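Local coordinates for protein extracellular sialidase/neuraminidase, putative (Aspergillus fumigatus, PDB 2XZK) that probably hydrolyses terminal sialic-acid-type sugars from glycoconjugates, with KDN, the deaminated sialic acid, as the likely preferred substrate, at residues R39-V44 / R368-R373. Sequence-based numbering, arbitrary orientation.
Sequences RIPAVV and RAIIWR. With FKD (3-deoxy-3-fluoro-D-erythro-alpha-L-manno-non-2-ulopyranosonic acid), chain C.
NH1 of Arg368 lies over one face of the Arg39 guanidinium; CD1 of Ile40 covers the opposite face, 3.7 Å from the plane, over its centre. At its edge lies the carboxylate of the bound FKD, with C1 in plane. The Arg39 chain bends at chi3 (64°), which turns the guanidinium to the sugar. NH2 of Arg39 donates to O1A of FKD over 2.8 Å, at an N-H...O angle of 151°. NH1 of Arg39 reaches the same oxygen over 3.1 Å in a more bent bond. Both bonds fall on one carboxylate oxygen. Arg245 and Arg302 also bond the sugar, consistent with the arginine triad of sialidases. Arg39 and Arg368 run side by side in the same direction, their guanidinium planes 47° apart. NH1 of Arg368 is 3.4 Å from CD of Arg39, and no hydrogen bond joins the two residues. Arg39 NE is salt-bridged to Glu354, and Arg368 NE to Asp356. Further along, the contact is made by apolar side chains. CD1 of Ile370 rests on the Arg39 backbone, 3.8 Å from its N, and CG2 of Ile370 lies 4.1 Å from CB of Pro41. CG2 of Val43 meets CZ3 of Trp372 obliquely at 4.0 Å. The two strands belong to neighbouring sheets of the beta-propeller. Glu354 probably steadies Arg39 for the sugar carboxylate, and Asp356 probably balances the charge of Arg368.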
loop_
_atom_site.group_PDB
_atom_site.type_symbol
_atom_site.label_atom_id
_atom_site.label_comp_id
_atom_site.label_asym_id
_atom_site.label_seq_id
_atom_site.Cartn_x
_atom_site.Cartn_y
_atom_site.Cartn_z
ATOM N N ARG A 39 8.203 -2.814 6.295
ATOM C CA ARG A 39 7.911 -1.628 5.495
ATOM C C ARG A 39 6.918 -1.997 4.406
ATOM O O ARG A 39 6.650 -3.176 4.173
ATOM C CB ARG A 39 9.184 -1.034 4.871
ATOM C CG ARG A 39 10.090 -0.275 5.845
ATOM C CD ARG A 39 10.961 0.751 5.128
ATOM N NE ARG A 39 10.100 1.767 4.536
ATOM C CZ ARG A 39 10.360 2.460 3.438
ATOM N NH1 ARG A 39 11.509 2.302 2.784
ATOM N NH2 ARG A 39 9.446 3.327 2.997
ATOM N N ILE A 40 6.386 -0.969 3.753
ATOM C CA ILE A 40 5.607 -1.100 2.513
ATOM C C ILE A 40 4.277 -1.832 2.730
ATOM O O ILE A 40 4.068 -2.942 2.218
ATOM C CB ILE A 40 6.435 -1.745 1.354
ATOM C CG1 ILE A 40 7.923 -1.323 1.384
ATOM C CG2 ILE A 40 5.801 -1.442 0.003
ATOM C CD1 ILE A 40 8.201 0.176 1.364
ATOM N N PRO A 41 3.368 -1.215 3.512
ATOM C CA PRO A 41 2.139 -1.890 3.885
ATOM C C PRO A 41 1.118 -1.974 2.768
ATOM O O PRO A 41 1.108 -1.132 1.882
ATOM C CB PRO A 41 1.566 -0.993 4.986
ATOM C CG PRO A 41 2.094 0.380 4.660
ATOM C CD PRO A 41 3.494 0.103 4.174
ATOM N N ALA A 42 0.262 -2.982 2.836
ATOM C CA ALA A 42 -0.939 -3.036 2.006
ATOM C C ALA A 42 -2.024 -3.728 2.806
ATOM O O ALA A 42 -1.746 -4.693 3.508
ATOM C CB ALA A 42 -0.665 -3.808 0.709
ATOM N N VAL A 43 -3.244 -3.225 2.729
ATOM C CA VAL A 43 -4.369 -3.815 3.464
ATOM C C VAL A 43 -5.654 -3.894 2.637
ATOM O O VAL A 43 -6.008 -2.947 1.900
ATOM C CB VAL A 43 -4.607 -3.082 4.812
ATOM C CG1 VAL A 43 -5.087 -1.639 4.584
ATOM C CG2 VAL A 43 -5.568 -3.875 5.708
ATOM N N VAL A 44 -6.341 -5.030 2.761
ATOM C CA VAL A 44 -7.639 -5.220 2.127
ATOM C C VAL A 44 -8.603 -5.929 3.067
ATOM O O VAL A 44 -8.195 -6.775 3.866
ATOM C CB VAL A 44 -7.547 -6.011 0.792
ATOM C CG1 VAL A 44 -6.889 -5.160 -0.289
ATOM C CG2 VAL A 44 -6.818 -7.357 0.952
ATOM N N ARG A 368 12.132 -0.192 11.536
ATOM C CA ARG A 368 10.862 0.257 10.998
ATOM C C ARG A 368 9.738 -0.696 11.371
ATOM O O ARG A 368 9.852 -1.909 11.221
ATOM C CB ARG A 368 10.935 0.382 9.475
ATOM C CG ARG A 368 12.187 1.064 8.952
ATOM C CD ARG A 368 12.214 2.540 9.346
ATOM N NE ARG A 368 13.276 3.245 8.650
ATOM C CZ ARG A 368 13.170 3.716 7.411
ATOM N NH1 ARG A 368 12.035 3.561 6.731
ATOM N NH2 ARG A 368 14.196 4.347 6.855
ATOM N N ALA A 369 8.654 -0.116 11.868
ATOM C CA ALA A 369 7.471 -0.858 12.268
ATOM C C ALA A 369 6.246 -0.347 11.509
ATOM O O ALA A 369 6.304 0.694 10.833
ATOM C CB ALA A 369 7.268 -0.748 13.795
ATOM N N ILE A 370 5.145 -1.088 11.597
ATOM C CA ILE A 370 3.907 -0.690 10.918
ATOM C C ILE A 370 2.741 -0.649 11.900
ATOM O O ILE A 370 2.497 -1.613 12.619
ATOM C CB ILE A 370 3.591 -1.591 9.697
ATOM C CG1 ILE A 370 4.715 -1.496 8.659
ATOM C CG2 ILE A 370 2.262 -1.192 9.070
ATOM C CD1 ILE A 370 4.571 -2.449 7.478
ATOM N N ILE A 371 2.078 0.507 11.926
ATOM C CA ILE A 371 0.953 0.783 12.814
ATOM C C ILE A 371 -0.350 0.453 12.105
ATOM O O ILE A 371 -0.505 0.765 10.912
ATOM C CB ILE A 371 0.908 2.289 13.201
ATOM C CG1 ILE A 371 2.284 2.789 13.636
ATOM C CG2 ILE A 371 -0.116 2.539 14.300
ATOM C CD1 ILE A 371 2.807 2.074 14.853
ATOM N N TRP A 372 -1.278 -0.155 12.841
ATOM C CA TRP A 372 -2.643 -0.382 12.386
ATOM C C TRP A 372 -3.566 0.611 13.081
ATOM O O TRP A 372 -3.533 0.773 14.311
ATOM C CB TRP A 372 -3.074 -1.808 12.701
ATOM C CG TRP A 372 -4.549 -2.125 12.590
ATOM C CD1 TRP A 372 -5.364 -2.507 13.619
ATOM C CD2 TRP A 372 -5.357 -2.164 11.404
ATOM N NE1 TRP A 372 -6.629 -2.767 13.157
ATOM C CE2 TRP A 372 -6.658 -2.557 11.802
ATOM C CE3 TRP A 372 -5.119 -1.874 10.051
ATOM C CZ2 TRP A 372 -7.716 -2.693 10.892
ATOM C CZ3 TRP A 372 -6.166 -2.016 9.145
ATOM C CH2 TRP A 372 -7.448 -2.426 9.570
ATOM N N ARG A 373 -4.400 1.259 12.276
ATOM C CA ARG A 373 -5.339 2.254 12.774
ATOM C C ARG A 373 -6.738 1.918 12.307
ATOM O O ARG A 373 -6.932 1.487 11.177
ATOM C CB ARG A 373 -4.968 3.644 12.257
ATOM C CG ARG A 373 -3.684 4.209 12.839
ATOM C CD ARG A 373 -3.428 5.621 12.359
ATOM N NE ARG A 373 -2.357 6.226 13.142
ATOM C CZ ARG A 373 -2.514 6.727 14.365
ATOM N NH1 ARG A 373 -3.710 6.732 14.955
ATOM N NH2 ARG A 373 -1.463 7.236 14.996
HETATM C C1 FKD C . 10.701 5.004 -0.241
HETATM F F1 FKD C . 11.844 2.467 -0.195
HETATM C C2 FKD C . 10.282 3.893 -1.214
HETATM C C3 FKD C . 10.556 2.487 -0.645
HETATM C C4 FKD C . 10.265 1.447 -1.731
HETATM O O4 FKD C . 10.682 0.179 -1.242
HETATM C C5 FKD C . 10.993 1.768 -3.048
HETATM O O5 FKD C . 10.660 0.813 -4.052
HETATM C C6 FKD C . 10.609 3.174 -3.536
HETATM O O6 FKD C . 10.888 4.111 -2.481
HETATM C C7 FKD C . 11.378 3.684 -4.774
HETATM O O7 FKD C . 12.771 3.779 -4.477
HETATM C C8 FKD C . 10.881 5.085 -5.192
HETATM O O8 FKD C . 9.507 5.007 -5.556
HETATM C C9 FKD C . 11.674 5.665 -6.370
HETATM O O9 FKD C . 11.583 4.788 -7.490
HETATM O O1A FKD C . 10.810 4.726 0.960
HETATM O O1B FKD C . 10.859 6.154 -0.709
#